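Local coordinates for protein nucleoside permease NupG (Escherichia coli K-12, PDB 7DLA) that carries purine and pyrimidine nucleosides across the bacterial inner membrane together with protons, driven by the proton motive force, at residues L7-S20 against P134-M147. The protein carries 1 engineered substitution. Numbering follows the deposited sequence.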
ATOM      1  N   LEU A   7     -16.373   5.762  14.441  1.00 62.64           N
ATOM      2  CA  LEU A   7     -15.597   5.879  13.213  1.00 61.96           C
ATOM      3  C   LEU A   7     -14.116   5.607  13.469  1.00 62.58           C
ATOM      4  O   LEU A   7     -13.451   4.962  12.651  1.00 60.80           O
ATOM      5  CB  LEU A   7     -15.815   7.257  12.612  1.00 62.39           C
ATOM      6  CG  LEU A   7     -17.147   7.350  11.885  1.00 63.15           C
ATOM      7  CD1 LEU A   7     -17.105   8.463  10.851  1.00 63.37           C
ATOM      8  CD2 LEU A   7     -17.555   6.007  11.283  1.00 62.40           C
ATOM      9  N   LYS A   8     -13.597   6.070  14.618  1.00 61.89           N
ATOM     10  CA  LYS A   8     -12.192   5.884  14.968  1.00 61.22           C
ATOM     11  C   LYS A   8     -11.852   4.412  15.221  1.00 63.40           C
ATOM     12  O   LYS A   8     -10.762   3.947  14.850  1.00 59.71           O
ATOM     13  CB  LYS A   8     -11.865   6.724  16.195  1.00 60.84           C
ATOM     14  CG  LYS A   8     -11.920   8.178  15.929  1.00 61.06           C
ATOM     15  CD  LYS A   8     -11.047   8.939  16.884  1.00 59.73           C
ATOM     16  CE  LYS A   8     -11.597  10.333  17.174  1.00 60.12           C
ATOM     17  NZ  LYS A   8     -10.548  11.284  17.651  1.00 57.45           N
ATOM     18  N   ILE A   9     -12.760   3.666  15.861  1.00 60.70           N
ATOM     19  CA  ILE A   9     -12.550   2.233  16.028  1.00 59.88           C
ATOM     20  C   ILE A   9     -12.571   1.544  14.685  1.00 58.91           C
ATOM     21  O   ILE A   9     -11.757   0.644  14.437  1.00 57.92           O
ATOM     22  CB  ILE A   9     -13.604   1.645  16.978  1.00 60.15           C
ATOM     23  CG1 ILE A   9     -13.473   2.321  18.332  1.00 60.62           C
ATOM     24  CG2 ILE A   9     -13.440   0.143  17.107  1.00 59.45           C
ATOM     25  CD1 ILE A   9     -14.663   2.207  19.150  1.00 60.64           C
ATOM     26  N   LEU A  10     -13.496   1.944  13.800  1.00 59.27           N
ATOM     27  CA  LEU A  10     -13.532   1.369  12.459  1.00 58.53           C
ATOM     28  C   LEU A  10     -12.228   1.619  11.706  1.00 57.79           C
ATOM     29  O   LEU A  10     -11.706   0.712  11.052  1.00 56.94           O
ATOM     30  CB  LEU A  10     -14.707   1.939  11.689  1.00 59.06           C
ATOM     31  CG  LEU A  10     -15.406   0.825  10.926  1.00 58.76           C
ATOM     32  CD1 LEU A  10     -15.886  -0.237  11.865  1.00 58.53           C
ATOM     33  CD2 LEU A  10     -16.558   1.407  10.134  1.00 60.23           C
ATOM     34  N   SER A  11     -11.706   2.852  11.767  1.00 58.41           N
ATOM     35  CA  SER A  11     -10.429   3.169  11.129  1.00 58.00           C
ATOM     36  C   SER A  11      -9.322   2.300  11.712  1.00 57.35           C
ATOM     37  O   SER A  11      -8.615   1.590  10.971  1.00 58.41           O
ATOM     38  CB  SER A  11     -10.115   4.659  11.307  1.00 59.19           C
ATOM     39  OG  SER A  11      -9.354   5.176  10.235  1.00 59.49           O
ATOM     40  N   PHE A  12      -9.176   2.340  13.047  1.00 57.49           N
ATOM     41  CA  PHE A  12      -8.198   1.518  13.744  1.00 57.00           C
ATOM     42  C   PHE A  12      -8.222   0.093  13.226  1.00 57.51           C
ATOM     43  O   PHE A  12      -7.208  -0.417  12.746  1.00 53.87           O
ATOM     44  CB  PHE A  12      -8.475   1.487  15.241  1.00 56.99           C
ATOM     45  CG  PHE A  12      -7.354   0.867  16.023  1.00 56.06           C
ATOM     46  CD1 PHE A  12      -6.247   1.612  16.384  1.00 56.11           C
ATOM     47  CD2 PHE A  12      -7.428  -0.440  16.442  1.00 55.73           C
ATOM     48  CE1 PHE A  12      -5.215   1.051  17.105  1.00 56.58           C
ATOM     49  CE2 PHE A  12      -6.377  -1.014  17.138  1.00 56.28           C
ATOM     50  CZ  PHE A  12      -5.270  -0.254  17.473  1.00 56.34           C
ATOM     51  N   LEU A  13      -9.381  -0.564  13.337  1.00 55.70           N
ATOM     52  CA  LEU A  13      -9.497  -1.984  13.012  1.00 56.04           C
ATOM     53  C   LEU A  13      -9.207  -2.244  11.545  1.00 55.44           C
ATOM     54  O   LEU A  13      -8.465  -3.184  11.204  1.00 55.32           O
ATOM     55  CB  LEU A  13     -10.895  -2.501  13.372  1.00 55.40           C
ATOM     56  CG  LEU A  13     -11.201  -2.595  14.846  1.00 54.80           C
ATOM     57  CD1 LEU A  13     -12.532  -3.247  15.005  1.00 55.14           C
ATOM     58  CD2 LEU A  13     -10.122  -3.431  15.460  1.00 53.99           C
ATOM     59  N   GLN A  14      -9.834  -1.450  10.664  1.00 55.84           N
ATOM     60  CA  GLN A  14      -9.684  -1.544   9.223  1.00 55.98           C
ATOM     61  C   GLN A  14      -8.220  -1.682   8.864  1.00 55.47           C
ATOM     62  O   GLN A  14      -7.840  -2.453   7.973  1.00 54.90           O
ATOM     63  CB  GLN A  14     -10.254  -0.302   8.542  1.00 56.33           C
ATOM     64  CG  GLN A  14      -9.818  -0.174   7.100  1.00 56.31           C
ATOM     65  CD  GLN A  14     -10.622  -1.059   6.172  1.00 56.67           C
ATOM     66  OE1 GLN A  14     -11.775  -1.371   6.451  1.00 57.19           O
ATOM     67  NE2 GLN A  14     -10.009  -1.502   5.089  1.00 56.72           N
ATOM     68  N   PHE A  15      -7.383  -0.938   9.570  1.00 55.92           N
ATOM     69  CA  PHE A  15      -5.976  -0.986   9.215  1.00 55.60           C
ATOM     70  C   PHE A  15      -5.135  -1.865  10.119  1.00 54.72           C
ATOM     71  O   PHE A  15      -4.099  -2.368   9.678  1.00 54.79           O
ATOM     72  CB  PHE A  15      -5.424   0.425   9.192  1.00 55.91           C
ATOM     73  CG  PHE A  15      -5.946   1.204   8.067  1.00 56.17           C
ATOM     74  CD1 PHE A  15      -5.667   0.809   6.769  1.00 56.43           C
ATOM     75  CD2 PHE A  15      -6.775   2.284   8.280  1.00 57.52           C
ATOM     76  CE1 PHE A  15      -6.166   1.526   5.705  1.00 57.68           C
ATOM     77  CE2 PHE A  15      -7.272   3.011   7.227  1.00 62.32           C
ATOM     78  CZ  PHE A  15      -6.968   2.632   5.935  1.00 57.13           C
ATOM     79  N   CYS A  16      -5.545  -2.057  11.364  1.00 55.31           N
ATOM     80  CA  CYS A  16      -4.841  -2.971  12.240  1.00 54.32           C
ATOM     81  C   CYS A  16      -4.795  -4.349  11.613  1.00 53.29           C
ATOM     82  O   CYS A  16      -3.726  -4.957  11.515  1.00 52.70           O
ATOM     83  CB  CYS A  16      -5.537  -3.021  13.593  1.00 54.07           C
ATOM     84  SG  CYS A  16      -4.442  -3.541  14.866  1.00 55.25           S
ATOM     85  N   LEU A  17      -5.947  -4.832  11.125  1.00 53.31           N
ATOM     86  CA  LEU A  17      -5.979  -6.176  10.548  1.00 53.62           C
ATOM     87  C   LEU A  17      -5.025  -6.287   9.375  1.00 53.86           C
ATOM     88  O   LEU A  17      -4.404  -7.333   9.181  1.00 54.75           O
ATOM     89  CB  LEU A  17      -7.392  -6.577  10.113  1.00 52.90           C
ATOM     90  CG  LEU A  17      -8.072  -6.007   8.863  1.00 53.91           C
ATOM     91  CD1 LEU A  17      -7.765  -6.777   7.562  1.00 53.97           C
ATOM     92  CD2 LEU A  17      -9.559  -5.962   9.082  1.00 53.42           C
ATOM     93  N   TRP A  18      -4.909  -5.234   8.567  1.00 54.45           N
ATOM     94  CA  TRP A  18      -3.970  -5.274   7.449  1.00 54.47           C
ATOM     95  C   TRP A  18      -2.511  -5.238   7.916  1.00 55.17           C
ATOM     96  O   TRP A  18      -1.693  -6.046   7.455  1.00 55.07           O
ATOM     97  CB  TRP A  18      -4.255  -4.124   6.489  1.00 55.53           C
ATOM     98  CG  TRP A  18      -3.999  -4.448   5.011  1.00 55.64           C
ATOM     99  CD1 TRP A  18      -4.075  -5.672   4.411  1.00 55.34           C
ATOM    100  CD2 TRP A  18      -3.723  -3.511   3.965  1.00 55.35           C
ATOM    101  NE1 TRP A  18      -3.810  -5.564   3.070  1.00 55.63           N
ATOM    102  CE2 TRP A  18      -3.596  -4.246   2.767  1.00 57.35           C
ATOM    103  CE3 TRP A  18      -3.551  -2.122   3.926  1.00 55.59           C
ATOM    104  CZ2 TRP A  18      -3.311  -3.639   1.543  1.00 56.31           C
ATOM    105  CZ3 TRP A  18      -3.264  -1.527   2.719  1.00 55.82           C
ATOM    106  CH2 TRP A  18      -3.147  -2.284   1.540  1.00 56.16           C
ATOM    107  N   GLY A  19      -2.166  -4.301   8.810  1.00 54.78           N
ATOM    108  CA  GLY A  19      -0.781  -4.134   9.232  1.00 55.05           C
ATOM    109  C   GLY A  19      -0.204  -5.323   9.967  1.00 55.24           C
ATOM    110  O   GLY A  19       1.015  -5.515   9.976  1.00 55.15           O
ATOM    111  N   SER A  20      -1.069  -6.154  10.552  1.00 55.58           N
ATOM    112  CA  SER A  20      -0.606  -7.281  11.355  1.00 55.84           C
ATOM    113  C   SER A  20       0.265  -8.237  10.537  1.00 55.71           C
ATOM    114  O   SER A  20       1.120  -8.943  11.090  1.00 55.80           O
ATOM    115  CB  SER A  20      -1.807  -8.023  11.938  1.00 57.44           C
ATOM    116  OG  SER A  20      -2.623  -8.578  10.912  1.00 55.64           O
ATOM    117  N   PRO A 134      -8.959  13.690  11.810  1.00 63.39           N
ATOM    118  CA  PRO A 134      -8.734  13.115  13.154  1.00 63.18           C
ATOM    119  C   PRO A 134      -9.291  11.718  13.347  1.00 62.96           C
ATOM    120  O   PRO A 134      -8.934  11.055  14.328  1.00 62.02           O
ATOM    121  CB  PRO A 134      -9.462  14.096  14.074  1.00 62.28           C
ATOM    122  CG  PRO A 134      -9.383  15.343  13.392  1.00 63.26           C
ATOM    123  CD  PRO A 134      -9.640  14.991  11.959  1.00 64.04           C
ATOM    124  N   ILE A 135     -10.122  11.299  12.407  1.00 63.90           N
ATOM    125  CA  ILE A 135     -10.700   9.933  12.426  1.00 63.62           C
ATOM    126  C   ILE A 135      -9.818   9.063  11.539  1.00 63.60           C
ATOM    127  O   ILE A 135      -9.864   7.853  11.696  1.00 65.64           O
ATOM    128  CB  ILE A 135     -12.130   9.976  11.889  1.00 64.23           C
ATOM    129  CG1 ILE A 135     -13.046  10.765  12.814  1.00 64.20           C
ATOM    130  CG2 ILE A 135     -12.654   8.578  11.661  1.00 63.94           C
ATOM    131  CD1 ILE A 135     -14.385  11.053  12.201  1.00 72.38           C
ATOM    132  N   ARG A 136      -9.055   9.674  10.635  1.00 64.18           N
ATOM    133  CA  ARG A 136      -8.199   8.871   9.737  1.00 65.06           C
ATOM    134  C   ARG A 136      -6.806   8.712  10.330  1.00 63.18           C
ATOM    135  O   ARG A 136      -5.993   8.081   9.691  1.00 62.68           O
ATOM    136  CB  ARG A 136      -8.092   9.506   8.354  1.00 69.76           C
ATOM    137  CG  ARG A 136      -7.252   8.694   7.379  1.00 76.11           C
ATOM    138  CD  ARG A 136      -7.994   7.513   6.785  1.00 78.56           C
ATOM    139  NE  ARG A 136      -7.382   7.141   5.529  1.00 81.56           N
ATOM    140  CZ  ARG A 136      -6.196   6.558   5.428  1.00 83.01           C
ATOM    141  NH1 ARG A 136      -5.706   6.272   4.235  1.00 87.87           N
ATOM    142  NH2 ARG A 136      -5.509   6.248   6.512  1.00 77.89           N
ATOM    143  N   ILE A 137      -6.551   9.256  11.509  1.00 62.12           N
ATOM    144  CA  ILE A 137      -5.205   9.087  12.114  1.00 60.99           C
ATOM    145  C   ILE A 137      -5.187   7.793  12.902  1.00 59.90           C
ATOM    146  O   ILE A 137      -4.109   7.384  13.286  1.00 59.55           O
ATOM    147  CB  ILE A 137      -4.865  10.229  13.073  1.00 60.61           C
ATOM    148  CG1 ILE A 137      -5.190  11.589  12.466  1.00 62.05           C
ATOM    149  CG2 ILE A 137      -3.417  10.126  13.503  1.00 59.18           C
ATOM    150  CD1 ILE A 137      -4.754  12.750  13.314  1.00 63.88           C
ATOM    151  N   TRP A 138      -6.353   7.228  13.175  1.00 59.67           N
ATOM    152  CA  TRP A 138      -6.421   6.002  13.992  1.00 58.34           C
ATOM    153  C   TRP A 138      -6.210   4.799  13.096  1.00 58.19           C
ATOM    154  O   TRP A 138      -5.817   3.769  13.605  1.00 57.73           O
ATOM    155  CB  TRP A 138      -7.719   5.973  14.786  1.00 58.92           C
ATOM    156  CG  TRP A 138      -7.623   6.931  15.921  1.00 58.20           C
ATOM    157  CD1 TRP A 138      -8.021   8.228  15.945  1.00 58.28           C
ATOM    158  CD2 TRP A 138      -6.967   6.687  17.166  1.00 57.14           C
ATOM    159  NE1 TRP A 138      -7.687   8.795  17.137  1.00 56.71           N
ATOM    160  CE2 TRP A 138      -7.047   7.872  17.908  1.00 56.51           C
ATOM    161  CE3 TRP A 138      -6.342   5.577  17.726  1.00 56.26           C
ATOM    162  CZ2 TRP A 138      -6.533   7.977  19.191  1.00 55.41           C
ATOM    163  CZ3 TRP A 138      -5.835   5.683  18.992  1.00 55.08           C
ATOM    164  CH2 TRP A 138      -5.928   6.866  19.711  1.00 54.38           C
ATOM    165  N   GLY A 139      -6.375   4.979  11.791  1.00 58.80           N
ATOM    166  CA  GLY A 139      -6.114   3.886  10.840  1.00 58.04           C
ATOM    167  C   GLY A 139      -4.620   3.702  10.711  1.00 57.79           C
ATOM    168  O   GLY A 139      -4.178   2.591  10.459  1.00 56.69           O
ATOM    169  N   THR A 140      -3.892   4.805  10.860  1.00 58.24           N
ATOM    170  CA  THR A 140      -2.421   4.868  10.852  1.00 58.44           C
ATOM    171  C   THR A 140      -1.929   4.333  12.188  1.00 56.78           C
ATOM    172  O   THR A 140      -0.913   3.674  12.198  1.00 56.53           O
ATOM    173  CB  THR A 140      -1.982   6.317  10.675  1.00 59.70           C
ATOM    174  OG1 THR A 140      -2.750   6.804   9.583  1.00 66.23           O
ATOM    175  CG2 THR A 140      -0.518   6.451  10.337  1.00 59.24           C
ATOM    176  N   ILE A 141      -2.646   4.607  13.270  1.00 56.74           N
ATOM    177  CA  ILE A 141      -2.207   4.068  14.583  1.00 57.28           C
ATOM    178  C   ILE A 141      -2.439   2.562  14.568  1.00 56.90           C
ATOM    179  O   ILE A 141      -1.561   1.824  14.992  1.00 56.09           O
ATOM    180  CB  ILE A 141      -2.943   4.739  15.750  1.00 57.27           C
ATOM    181  CG1 ILE A 141      -2.592   6.219  15.867  1.00 57.37           C
ATOM    182  CG2 ILE A 141      -2.632   4.018  17.044  1.00 57.03           C
ATOM    183  CD1 ILE A 141      -2.950   6.803  17.193  1.00 56.75           C
ATOM    184  N   GLY A 142      -3.607   2.129  14.112  1.00 56.35           N
ATOM    185  CA  GLY A 142      -3.830   0.694  14.037  1.00 56.05           C
ATOM    186  C   GLY A 142      -2.730  -0.014  13.284  1.00 55.89           C
ATOM    187  O   GLY A 142      -2.181  -1.016  13.750  1.00 56.35           O
ATOM    188  N   PHE A 143      -2.351   0.539  12.136  1.00 55.99           N
ATOM    189  CA  PHE A 143      -1.321  -0.075  11.310  1.00 55.37           C
ATOM    190  C   PHE A 143       0.026  -0.114  12.034  1.00 56.08           C
ATOM    191  O   PHE A 143       0.621  -1.188  12.197  1.00 55.93           O
ATOM    192  CB  PHE A 143      -1.190   0.690   9.992  1.00 55.48           C
ATOM    193  CG  PHE A 143      -0.677  -0.157   8.864  1.00 55.24           C
ATOM    194  CD1 PHE A 143      -1.556  -0.950   8.142  1.00 55.01           C
ATOM    195  CD2 PHE A 143       0.656  -0.147   8.504  1.00 54.99           C
ATOM    196  CE1 PHE A 143      -1.118  -1.725   7.095  1.00 54.93           C
ATOM    197  CE2 PHE A 143       1.099  -0.938   7.467  1.00 55.41           C
ATOM    198  CZ  PHE A 143       0.209  -1.730   6.760  1.00 54.94           C
ATOM    199  N   ILE A 144       0.551   1.058  12.433  1.00 56.23           N
ATOM    200  CA  ILE A 144       1.898   1.075  13.024  1.00 57.05           C
ATOM    201  C   ILE A 144       1.951   0.277  14.328  1.00 57.99           C
ATOM    202  O   ILE A 144       2.945  -0.408  14.610  1.00 58.67           O
ATOM    203  CB  ILE A 144       2.426   2.512  13.210  1.00 57.14           C
ATOM    204  CG1 ILE A 144       2.401   3.270  11.871  1.00 55.69           C
ATOM    205  CG2 ILE A 144       3.810   2.507  13.873  1.00 57.64           C
ATOM    206  CD1 ILE A 144       3.059   4.670  11.903  1.00 55.21           C
ATOM    207  N   MET A 145       0.885   0.300  15.119  1.00 61.20           N
ATOM    208  CA  MET A 145       0.883  -0.506  16.325  1.00 58.44           C
ATOM    209  C   MET A 145       0.803  -1.979  16.004  1.00 57.99           C
ATOM    210  O   MET A 145       1.440  -2.769  16.687  1.00 58.59           O
ATOM    211  CB  MET A 145      -0.275  -0.109  17.206  1.00 59.19           C
ATOM    212  CG  MET A 145       0.123   0.605  18.452  1.00 61.55           C
ATOM    213  SD  MET A 145      -1.441   0.820  19.309  1.00 74.63           S
ATOM    214  CE  MET A 145      -2.114  -0.838  19.141  1.00 60.74           C
ATOM    215  N   ALA A 146      -0.003  -2.385  15.012  1.00 56.61           N
ATOM    216  CA  ALA A 146      -0.045  -3.803  14.664  1.00 56.47           C
ATOM    217  C   ALA A 146       1.339  -4.297  14.291  1.00 57.76           C
ATOM    218  O   ALA A 146       1.769  -5.368  14.737  1.00 58.92           O
ATOM    219  CB  ALA A 146      -1.036  -4.062  13.533  1.00 54.88           C
ATOM    220  N   MET A 147       2.064  -3.509  13.500  1.00 57.89           N
ATOM    221  CA  MET A 147       3.465  -3.803  13.216  1.00 57.82           C
ATOM    222  C   MET A 147       4.258  -3.935  14.510  1.00 59.20           C
ATOM    223  O   MET A 147       4.993  -4.912  14.710  1.00 61.36           O
ATOM    224  CB  MET A 147       4.058  -2.691  12.359  1.00 58.42           C
ATOM    225  CG  MET A 147       3.619  -2.708  10.889  1.00 60.83           C
ATOM    226  SD  MET A 147       4.103  -1.215   9.959  1.00 57.37           S
ATOM    227  CE  MET A 147       5.842  -1.173  10.296  1.00 56.98           C
TER
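F12 on the first transmembrane helix of this major facilitator superfamily transporter fits as a knob into the hole formed by W138, I141, G142 and M145 on the fifth. The short helical segments run in the same sense, inclined by 33°, with axes approaching to 6.7 Å, an approach consistent with the glycines G19, G139 and G142 at the interface. Two CH-pi contacts repeat one theme in opposite directions. G142 CA lies over a face of the F12 ring, 3.7 Å from its centroid, while I141 CG2 and M145 CE meet that ring at its edge. Reciprocally, G19 CA covers a face of the F143 ring, 3.5 Å from the centroid; with CG anti to the backbone N (chi1 -153°), F143 extends its ring to the backbone of the first helix and meets W18 CB through CE1. Replacing F143 by alanine would remove the ring, which would probably leave G19 CA without its aromatic face and W18 CB without this neighbour. Among the apolar contacts, A146 CB packs against C16 SG at 3.7 Å, and L7 CB touches I135 CG2 near the cytoplasmic end. R136, bent at chi2, turns a guanidinium face to the F15 ring, the two planes 28° apart. Backbone CA-H...O contacts link F12 CA to W138 O (3.3 Å) and G139 CA to S11 O. The end of the Q14 side chain leads away from this interface and hydrogen-bonds H76, Y72 and T109. The polar link across the interface is made by S11, whose OG donates to I135 O at 3.1 Å, in the carbonyl plane and on a lone pair.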